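Ribokinase (Cryptococcus neoformans var. grubii serotype A, PDB 6CW5) probably catalyses the ATP- and magnesium-dependent phosphorylation of D-ribose at O-5, giving D-ribose 5-phosphate and ADP. Local coordinates at residues 16-21 against 67-72; 23-28 against 101-106; 30-35 against 105-110. All coordinates share one frame; numbering follows the deposited sequence.

Contact 1: residues 16-21 against 67-72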
# COMPACT_ATOMS: atom_id res chain seq x y z
N LEU A 16 -1.08 14.63 -10.62
CA LEU A 16 -0.17 14.02 -9.67
C LEU A 16 0.36 12.74 -10.30
O LEU A 16 -0.44 11.91 -10.76
CB LEU A 16 -0.86 13.71 -8.35
CG LEU A 16 -0.01 12.97 -7.31
CD1 LEU A 16 1.16 13.81 -6.80
CD2 LEU A 16 -0.96 12.60 -6.17
N VAL A 17 1.68 12.62 -10.37
CA VAL A 17 2.34 11.37 -10.75
C VAL A 17 2.80 10.70 -9.47
O VAL A 17 3.66 11.22 -8.76
CB VAL A 17 3.52 11.60 -11.70
CG1 VAL A 17 4.14 10.25 -12.14
CG2 VAL A 17 3.09 12.43 -12.92
N ARG A 18 2.23 9.54 -9.16
CA ARG A 18 2.70 8.75 -8.04
C ARG A 18 3.53 7.63 -8.65
O ARG A 18 2.98 6.72 -9.29
CB ARG A 18 1.54 8.21 -7.21
CG ARG A 18 1.94 7.20 -6.13
CD ARG A 18 2.85 7.77 -5.04
NE ARG A 18 3.26 6.69 -4.13
CZ ARG A 18 4.50 6.20 -4.08
NH1 ARG A 18 5.48 6.76 -4.79
NH2 ARG A 18 4.76 5.17 -3.27
N GLY A 19 4.85 7.72 -8.53
CA GLY A 19 5.64 6.76 -9.28
C GLY A 19 7.12 6.89 -9.00
O GLY A 19 7.54 7.50 -8.02
N SER A 20 7.90 6.29 -9.87
CA SER A 20 9.30 6.00 -9.61
C SER A 20 10.23 7.05 -10.19
O SER A 20 9.90 7.73 -11.16
CB SER A 20 9.63 4.64 -10.24
OG SER A 20 9.32 4.69 -11.63
N VAL A 21 11.44 7.10 -9.62
CA VAL A 21 12.58 7.82 -10.17
C VAL A 21 13.73 6.83 -10.24
O VAL A 21 14.04 6.17 -9.24
CB VAL A 21 12.98 9.01 -9.29
CG1 VAL A 21 14.19 9.75 -9.88
CG2 VAL A 21 11.77 9.95 -9.15
N GLU A 67 2.97 17.38 -10.52
CA GLU A 67 3.72 17.14 -9.29
C GLU A 67 4.09 15.67 -9.23
O GLU A 67 3.28 14.83 -9.61
CB GLU A 67 2.91 17.48 -8.03
CG GLU A 67 2.45 18.92 -7.90
CD GLU A 67 3.41 19.78 -7.11
OE1 GLU A 67 4.21 19.25 -6.30
OE2 GLU A 67 3.35 21.01 -7.30
N LEU A 68 5.28 15.35 -8.73
CA LEU A 68 5.73 13.96 -8.59
C LEU A 68 5.81 13.58 -7.11
O LEU A 68 6.34 14.35 -6.29
CB LEU A 68 7.09 13.76 -9.26
CG LEU A 68 7.69 12.36 -9.14
CD1 LEU A 68 6.82 11.31 -9.84
CD2 LEU A 68 9.13 12.34 -9.70
N ASP A 69 5.19 12.45 -6.75
CA ASP A 69 5.16 11.94 -5.38
C ASP A 69 5.95 10.63 -5.38
O ASP A 69 5.58 9.67 -6.06
CB ASP A 69 3.70 11.74 -4.93
CG ASP A 69 3.57 11.22 -3.52
OD1 ASP A 69 4.49 10.58 -2.99
OD2 ASP A 69 2.49 11.39 -2.95
N GLY A 70 7.04 10.57 -4.62
CA GLY A 70 7.87 9.37 -4.62
C GLY A 70 9.10 9.61 -3.77
O GLY A 70 9.06 10.44 -2.86
N ALA A 71 10.20 8.91 -4.05
CA ALA A 71 11.36 9.07 -3.19
C ALA A 71 12.64 8.77 -3.97
O ALA A 71 12.66 7.92 -4.86
CB ALA A 71 11.28 8.14 -1.98
N ILE A 72 13.71 9.45 -3.58
CA ILE A 72 15.05 9.21 -4.11
C ILE A 72 16.01 9.09 -2.93
O ILE A 72 15.67 9.40 -1.79
CB ILE A 72 15.53 10.33 -5.06
CG1 ILE A 72 15.51 11.68 -4.32
CG2 ILE A 72 14.64 10.35 -6.32
CD1 ILE A 72 16.26 12.80 -5.07
O HOH W 1 9.68 7.09 -6.30
O HOH W 2 14.32 6.36 -6.43
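Two parallel neighbours of the large central sheet meet here, strand 15-18 and strand 66-73. L16, V17 and R18 pair with E67, L68 and D69. V17 N donates to E67 O at 2.8 Å, and V17 O accepts from D69 N at 2.8 Å. D69 O takes two donors. G19 N reaches it at 3.2 Å, and R18 NH1 reaches it at 3.2 Å from above the carbonyl plane. The R18 chain bends at chi2 (64°), which brings NH1 round to D69 O. R18 and D69 lie on one face; their charges are near each other but form no salt bridge. R18 NH2 bonds to S151 instead, while the D69 carboxylate is held by Y155 and K94. On the face of V17 and L68, L68 CD1 lies against V17 CG1 at 3.7 Å. L68 CD2 touches V21 CG2, and V21 CG1 meets I72 CG2 at 3.6 Å. Helices 51-61 and 77-85 pack on this apolar face. After R18 the first strand ends and the chains draw apart. One water bridges G19 O to A71 N, another V21 O to A71 O. Such parallel strands with helices packed on them are characteristic of the alpha/beta core of PfkB-family kinases.

Contact 2: residues 23-28 against 101-106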
# COMPACT_ATOMS: atom_id res chain seq x y z
N ILE A 23 17.84 6.12 -11.73
CA ILE A 23 19.06 6.43 -12.46
C ILE A 23 19.23 5.29 -13.46
O ILE A 23 19.41 4.14 -13.07
CB ILE A 23 20.27 6.56 -11.53
CG1 ILE A 23 20.02 7.74 -10.58
CG2 ILE A 23 21.55 6.76 -12.35
CD1 ILE A 23 21.09 7.90 -9.49
N ASP A 24 19.14 5.61 -14.76
CA ASP A 24 19.26 4.63 -15.82
C ASP A 24 20.73 4.46 -16.17
O ASP A 24 21.41 5.45 -16.43
CB ASP A 24 18.51 5.07 -17.08
CG ASP A 24 16.98 5.01 -16.92
OD1 ASP A 24 16.50 4.55 -15.87
OD2 ASP A 24 16.30 5.42 -17.88
N GLU A 25 21.19 3.22 -16.21
CA GLU A 25 22.54 2.93 -16.66
C GLU A 25 22.42 2.14 -17.95
O GLU A 25 21.96 0.99 -17.93
CB GLU A 25 23.30 2.16 -15.60
CG GLU A 25 23.64 3.02 -14.41
CD GLU A 25 24.46 2.25 -13.41
OE1 GLU A 25 23.92 1.30 -12.82
OE2 GLU A 25 25.66 2.57 -13.24
N PHE A 26 22.80 2.76 -19.07
CA PHE A 26 22.79 2.10 -20.37
C PHE A 26 24.16 1.48 -20.62
O PHE A 26 25.13 2.20 -20.86
CB PHE A 26 22.47 3.09 -21.49
CG PHE A 26 21.08 3.63 -21.43
CD1 PHE A 26 20.06 3.01 -22.13
CD2 PHE A 26 20.79 4.75 -20.67
CE1 PHE A 26 18.76 3.50 -22.07
CE2 PHE A 26 19.49 5.26 -20.60
CZ PHE A 26 18.48 4.63 -21.30
N PHE A 27 24.21 0.15 -20.63
CA PHE A 27 25.40 -0.61 -20.99
C PHE A 27 25.30 -1.00 -22.46
O PHE A 27 24.44 -1.81 -22.85
CB PHE A 27 25.50 -1.84 -20.09
CG PHE A 27 25.86 -1.52 -18.68
CD1 PHE A 27 27.18 -1.50 -18.27
CD2 PHE A 27 24.86 -1.26 -17.74
CE1 PHE A 27 27.51 -1.19 -16.94
CE2 PHE A 27 25.17 -0.96 -16.43
CZ PHE A 27 26.49 -0.93 -16.01
N HIS A 28 26.18 -0.44 -23.29
CA HIS A 28 26.13 -0.74 -24.72
C HIS A 28 26.80 -2.08 -25.00
O HIS A 28 27.95 -2.31 -24.61
CB HIS A 28 26.78 0.41 -25.49
CG HIS A 28 26.16 1.74 -25.15
ND1 HIS A 28 25.01 2.20 -25.75
CD2 HIS A 28 26.49 2.65 -24.21
CE1 HIS A 28 24.67 3.36 -25.22
NE2 HIS A 28 25.56 3.66 -24.28
N THR A 101 18.86 5.95 -4.73
CA THR A 101 17.87 6.10 -5.78
C THR A 101 17.72 4.77 -6.53
O THR A 101 18.69 4.04 -6.74
CB THR A 101 18.32 7.23 -6.72
OG1 THR A 101 18.49 8.42 -5.94
CG2 THR A 101 17.27 7.51 -7.79
N GLY A 102 16.48 4.46 -6.93
CA GLY A 102 16.26 3.28 -7.73
C GLY A 102 17.06 3.34 -9.02
O GLY A 102 17.44 4.41 -9.52
N ARG A 103 17.34 2.15 -9.55
CA ARG A 103 18.22 2.03 -10.71
C ARG A 103 17.56 1.16 -11.76
O ARG A 103 16.85 0.20 -11.44
CB ARG A 103 19.57 1.42 -10.30
CG ARG A 103 20.32 2.31 -9.31
CD ARG A 103 21.43 1.55 -8.68
NE ARG A 103 22.37 1.11 -9.70
CZ ARG A 103 23.33 0.24 -9.48
NH1 ARG A 103 23.49 -0.27 -8.27
NH2 ARG A 103 24.14 -0.12 -10.48
N ALA A 104 17.77 1.52 -13.03
CA ALA A 104 17.45 0.61 -14.14
C ALA A 104 18.76 0.24 -14.80
O ALA A 104 19.47 1.11 -15.30
CB ALA A 104 16.50 1.23 -15.16
N VAL A 105 19.09 -1.05 -14.80
CA VAL A 105 20.29 -1.51 -15.47
C VAL A 105 19.84 -1.95 -16.86
O VAL A 105 19.15 -2.96 -16.99
CB VAL A 105 20.98 -2.64 -14.71
CG1 VAL A 105 22.16 -3.18 -15.49
CG2 VAL A 105 21.45 -2.12 -13.36
N ILE A 106 20.22 -1.19 -17.89
CA ILE A 106 19.68 -1.37 -19.24
C ILE A 106 20.78 -1.91 -20.14
O ILE A 106 21.83 -1.28 -20.31
CB ILE A 106 19.12 -0.06 -19.81
CG1 ILE A 106 18.12 0.54 -18.79
CG2 ILE A 106 18.47 -0.31 -21.18
CD1 ILE A 106 17.42 1.80 -19.25
O HOH W 3 21.91 3.55 -11.79
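I23, D24, E25 and F26 pair in parallel with R103, A104, V105 and I106. Five backbone hydrogen bonds join strand 22-29 to strand 102-109. I23 N donates to G102 O, E25 N to A104 O, and F27 N to I106 O. A104 N donates to I23 O and I106 N to E25 O. The A104 N bond is the longest of the five at 3.1 Å, and its donor sits above the carbonyl plane of I23.

The charged pair lies on the face of E25 and R103. R103 NH2 donates to E25 OE1 at 2.7 Å, part of a salt bridge, with an N-H...O angle of 167°. The oxygen lies in the guanidinium plane. NH2 comes on its syn side, slightly tilted from the carboxylate plane, and the two planes are 62° apart. A bend at chi3 (61°) in R103 brings the guanidinium round to E25. A water accepts from R103 NE and donates to I23 O.

Apolar packing flanks both faces. I106 CD1 sits over the face of the F26 ring, 3.9 Å from its centroid, a CH-pi contact. The two side chains run side by side. On the side of E25 and V105, F27 CE2 touches V105 CG1 at 3.9 Å. I23 CG1 lies 3.9 Å from T101 CG2, whose residue is anchored through OG1 to D75.

D24 OD1 packs on A104 CB at 3.4 Å, while D24 OD2 hydrogen-bonds a glycerol, probably from the crystallisation liquor. I23 and D24 are predicted to bind substrate, consistent with the small beta-sheet lid over the sugar site of ribokinases.

Contact 3: residues 30-35 against 105-110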
# COMPACT_ATOMS: atom_id res chain seq x y z
N PRO A 30 26.99 -5.83 -27.75
CA PRO A 30 26.69 -6.36 -29.08
C PRO A 30 25.40 -7.15 -29.12
O PRO A 30 24.79 -7.25 -30.19
CB PRO A 30 27.91 -7.25 -29.40
CG PRO A 30 28.46 -7.62 -28.07
CD PRO A 30 28.18 -6.46 -27.15
N HIS A 31 24.97 -7.70 -27.99
CA HIS A 31 23.73 -8.46 -27.89
C HIS A 31 23.43 -8.60 -26.42
O HIS A 31 24.29 -8.34 -25.57
CB HIS A 31 23.87 -9.85 -28.53
CG HIS A 31 24.99 -10.65 -27.95
ND1 HIS A 31 26.23 -10.74 -28.54
CD2 HIS A 31 25.05 -11.39 -26.82
CE1 HIS A 31 27.01 -11.50 -27.80
NE2 HIS A 31 26.32 -11.91 -26.75
N ILE A 32 22.18 -8.98 -26.12
CA ILE A 32 21.78 -9.18 -24.73
C ILE A 32 22.52 -10.38 -24.15
O ILE A 32 22.62 -11.43 -24.80
CB ILE A 32 20.25 -9.37 -24.66
CG1 ILE A 32 19.55 -8.14 -25.25
CG2 ILE A 32 19.81 -9.65 -23.20
CD1 ILE A 32 19.77 -6.86 -24.45
N VAL A 33 23.05 -10.24 -22.93
CA VAL A 33 23.87 -11.33 -22.39
C VAL A 33 22.98 -12.54 -22.11
O VAL A 33 21.85 -12.41 -21.62
CB VAL A 33 24.67 -10.89 -21.15
CG1 VAL A 33 23.74 -10.61 -19.96
CG2 VAL A 33 25.74 -11.95 -20.80
N ARG A 34 23.49 -13.71 -22.43
CA ARG A 34 22.78 -14.97 -22.30
C ARG A 34 23.19 -15.69 -21.02
O ARG A 34 24.25 -15.41 -20.46
CB ARG A 34 23.08 -15.84 -23.53
CG ARG A 34 22.68 -15.16 -24.84
CD ARG A 34 23.40 -15.73 -26.03
NE ARG A 34 24.79 -15.31 -26.10
CZ ARG A 34 25.67 -15.79 -26.97
NH1 ARG A 34 25.29 -16.72 -27.84
NH2 ARG A 34 26.92 -15.35 -26.97
N PRO A 35 22.37 -16.61 -20.53
CA PRO A 35 22.73 -17.36 -19.32
C PRO A 35 24.11 -18.00 -19.41
O PRO A 35 24.46 -18.65 -20.41
CB PRO A 35 21.63 -18.42 -19.21
CG PRO A 35 20.46 -17.77 -19.84
CD PRO A 35 21.01 -16.96 -20.98
N VAL A 105 19.09 -1.05 -14.80
CA VAL A 105 20.29 -1.51 -15.47
C VAL A 105 19.84 -1.95 -16.86
O VAL A 105 19.15 -2.96 -16.99
CB VAL A 105 20.98 -2.64 -14.71
CG1 VAL A 105 22.16 -3.18 -15.49
CG2 VAL A 105 21.45 -2.12 -13.36
N ILE A 106 20.22 -1.19 -17.89
CA ILE A 106 19.68 -1.37 -19.24
C ILE A 106 20.78 -1.91 -20.14
O ILE A 106 21.83 -1.28 -20.31
CB ILE A 106 19.12 -0.06 -19.81
CG1 ILE A 106 18.12 0.54 -18.79
CG2 ILE A 106 18.47 -0.31 -21.18
CD1 ILE A 106 17.42 1.80 -19.25
N GLN A 107 20.54 -3.09 -20.70
CA GLN A 107 21.42 -3.62 -21.73
C GLN A 107 20.91 -3.06 -23.05
O GLN A 107 19.78 -3.36 -23.45
CB GLN A 107 21.40 -5.15 -21.73
CG GLN A 107 21.95 -5.81 -20.49
CD GLN A 107 21.78 -7.31 -20.55
OE1 GLN A 107 22.46 -7.99 -21.31
NE2 GLN A 107 20.85 -7.82 -19.76
N SER A 108 21.72 -2.23 -23.69
CA SER A 108 21.38 -1.62 -24.96
C SER A 108 22.09 -2.41 -26.05
O SER A 108 23.28 -2.20 -26.32
CB SER A 108 21.79 -0.15 -24.99
OG SER A 108 21.46 0.42 -26.24
N ALA A 109 21.35 -3.33 -26.67
CA ALA A 109 21.91 -4.24 -27.66
C ALA A 109 22.04 -3.55 -29.00
O ALA A 109 21.18 -2.75 -29.39
CB ALA A 109 21.01 -5.47 -27.79
N ALA A 110 23.12 -3.86 -29.72
CA ALA A 110 23.34 -3.29 -31.04
C ALA A 110 22.24 -3.73 -32.00
O ALA A 110 21.73 -2.92 -32.77
CB ALA A 110 24.71 -3.71 -31.58
O HOH W 4 20.49 -10.75 -19.85
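Q107 reaches across to V33 with its side-chain amide. V33 N donates to Q107 OE1 at 2.8 Å, with an N-H...O angle of 174°. The donor lies in the carbonyl plane of the amide. V33 CG1 also presses close to the same oxygen, 3.2 Å from OE1. The other end of the amide is used as well. A water accepts from Q107 NE2 at 3.0 Å and donates to V33 O at 2.8 Å. Both ends of the amide thus engage the backbone of V33, one directly and one through water, which should fix its rotation.

I32 supplies the apolar part. Its CD1 rests on Q107 CB at 3.6 Å and on A109 CB at 3.8 Å. With chi1 and chi2 at -59° and -65°, the I32 chain folds so that its end comes nearer the strand. I32 CG2 lies obliquely above the Q107 amide plane, on the other side from V33 CG1. Farther along, H31 CA meets A109 CB, and A110 CB sits 3.8 Å from P30 O at the exposed end.

The next shell lies within the loop and the sheet. H31 NE2 bonds to E37, which also forms a salt bridge with R34. I39 packs against P30, H31 and V33. Q107 is set in place by strand pairing, through backbone bonding to S115.

The loop has no regular structure. It follows strand 22-29, turns back over the end of strand 102-109 and leads on to strand 43-49, with I32 also touching S115 at the start of strand 115-119.

In the fold
From the N terminus, strand 15-18 enters the large sheet, and the chain then passes into strand 22-29 of the small four-stranded sheet. Contact 1 closes the first loop, from 16-21 to 67-72, and ties two strands of the large sheet together. Contact 2 closes a longer loop, from 23-28 to 101-106, within the small sheet. Contact 3 closes a loop of similar length, from 30-35 to the far end of strand 102-109. Contact 1 crosses both others along the chain. Contacts 2 and 3 share V105 and I106, and a probable F27 O to S108 N hydrogen bond joins them. I72 and V21 of contact 1 pack on T101 of contact 2, where the two sheets meet.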